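Local coordinates for protein beta-galactosidase (Marinomonas sp. ef1, PDB 6Y2K) that probably hydrolyses terminal beta-D-galactose residues from beta-galactosides as a cold-active, hexameric GH42 glycosidase, at residues Y106-S110 against A155-A159. Sequence-based numbering, arbitrary orientation.
Sequences YTFAS and ADLAA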
loop_
_atom_site.group_PDB
_atom_site.type_symbol
_atom_site.label_atom_id
_atom_site.label_comp_id
_atom_site.label_asym_id
_atom_site.label_seq_id
_atom_site.Cartn_x
_atom_site.Cartn_y
_atom_site.Cartn_z
ATOM N N TYR A 106 -4.792 -36.953 33.958
ATOM C CA TYR A 106 -4.002 -37.310 35.125
ATOM C C TYR A 106 -2.749 -36.450 35.189
ATOM O O TYR A 106 -2.278 -35.949 34.157
ATOM C CB TYR A 106 -3.605 -38.796 35.103
ATOM C CG TYR A 106 -2.689 -39.228 33.965
ATOM C CD1 TYR A 106 -1.298 -39.138 34.082
ATOM C CD2 TYR A 106 -3.211 -39.768 32.786
ATOM C CE1 TYR A 106 -0.453 -39.548 33.050
ATOM C CE2 TYR A 106 -2.380 -40.168 31.745
ATOM C CZ TYR A 106 -1.002 -40.064 31.884
ATOM O OH TYR A 106 -0.181 -40.473 30.857
ATOM N N THR A 107 -2.217 -36.282 36.393
ATOM C CA THR A 107 -0.866 -35.758 36.548
ATOM C C THR A 107 0.100 -36.930 36.675
ATOM O O THR A 107 -0.187 -37.910 37.375
ATOM C CB THR A 107 -0.672 -34.780 37.723
ATOM O OG1 THR A 107 0.737 -34.618 37.963
ATOM C CG2 THR A 107 -1.361 -35.248 39.014
ATOM N N PHE A 108 1.245 -36.806 36.000
ATOM C CA PHE A 108 2.332 -37.795 36.059
ATOM C C PHE A 108 2.886 -37.983 37.484
ATOM O O PHE A 108 3.529 -39.006 37.773
ATOM C CB PHE A 108 3.492 -37.369 35.146
ATOM C CG PHE A 108 3.189 -37.459 33.680
ATOM C CD1 PHE A 108 3.345 -38.659 33.010
ATOM C CD2 PHE A 108 2.778 -36.335 32.955
ATOM C CE1 PHE A 108 3.088 -38.760 31.652
ATOM C CE2 PHE A 108 2.515 -36.430 31.598
ATOM C CZ PHE A 108 2.673 -37.644 30.945
ATOM N N ALA A 109 2.663 -36.998 38.366
ATOM C CA ALA A 109 3.118 -37.075 39.761
ATOM C C ALA A 109 2.253 -37.960 40.659
ATOM O O ALA A 109 2.671 -38.272 41.778
ATOM C CB ALA A 109 3.226 -35.677 40.367
ATOM N N SER A 110 1.062 -38.346 40.189
ATOM C CA SER A 110 0.117 -39.106 41.002
ATOM C C SER A 110 0.623 -40.517 41.261
ATOM O O SER A 110 0.698 -41.326 40.346
ATOM C CB SER A 110 -1.249 -39.194 40.321
ATOM O OG SER A 110 -2.139 -39.997 41.083
ATOM N N ALA A 155 -0.293 -33.269 44.473
ATOM C CA ALA A 155 0.632 -34.360 44.133
ATOM C C ALA A 155 1.907 -33.858 43.447
ATOM O O ALA A 155 2.990 -34.380 43.697
ATOM C CB ALA A 155 -0.065 -35.402 43.265
ATOM N N ASP A 156 1.768 -32.836 42.605
ATOM C CA ASP A 156 2.905 -32.242 41.907
ATOM C C ASP A 156 3.842 -31.527 42.887
ATOM O O ASP A 156 5.061 -31.592 42.748
ATOM C CB ASP A 156 2.433 -31.250 40.840
ATOM C CG ASP A 156 1.457 -31.873 39.854
ATOM O OD1 ASP A 156 1.921 -32.689 39.032
ATOM O OD2 ASP A 156 0.244 -31.539 39.915
ATOM N N LEU A 157 3.260 -30.838 43.863
ATOM C CA LEU A 157 4.045 -30.121 44.875
ATOM C C LEU A 157 4.786 -31.097 45.778
ATOM O O LEU A 157 5.945 -30.859 46.121
ATOM C CB LEU A 157 3.154 -29.221 45.716
ATOM C CG LEU A 157 3.846 -28.353 46.782
ATOM C CD1 LEU A 157 5.018 -27.587 46.205
ATOM C CD2 LEU A 157 2.826 -27.403 47.373
ATOM N N ALA A 158 4.113 -32.188 46.152
ATOM C CA ALA A 158 4.714 -33.219 46.990
ATOM C C ALA A 158 5.922 -33.844 46.300
ATOM O O ALA A 158 6.983 -33.981 46.910
ATOM C CB ALA A 158 3.687 -34.282 47.357
ATOM N N ALA A 159 5.763 -34.194 45.023
ATOM C CA ALA A 159 6.876 -34.729 44.234
ATOM C C ALA A 159 8.020 -33.719 44.068
ATOM O O ALA A 159 9.193 -34.101 44.111
ATOM C CB ALA A 159 6.383 -35.206 42.872
HETATM O O HOH W 1 3.305 -37.016 44.238
#
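Thr107 reaches across to Asp156 from an ST turn at the start of a type I beta turn that runs to Ser110. The turn ends the loop before helix 111-128, and Asp156 sits in the first turn of helix 154-168, both within the TIM-barrel region of the enzyme. From Thr107 the side chain splits at CB, which lies 3.6 Å from Asp156 OD1. Its CG2 branch lies beside the carboxylate, 4.1 Å from Asp156 OD2, and only loosely near the methyl of Ala155, with Thr107 CG2 4.4 Å from Ala155 CB. The OG1 branch, set anti to the backbone N (chi1 165°), donates to Asp156 OD1 over 2.5 Å. It arrives on the syn side, 22° out of the carboxylate plane. The same OG1 accepts from Ala109 N, with an N-H...O angle of 161°, and two bonds thus fix the hydroxyl. The other carboxylate oxygen, OD2, is held by Ser151 OG and Ala153 N. A valine in place of Thr107 would probably leave Asp156 OD1 and Ala109 N without this shared partner. Ala109 CB packs on Ala159 CB at 4.1 Å. Beside it, one water donates to Ala109 O at 2.8 Å and to Ala155 O at 2.7 Å.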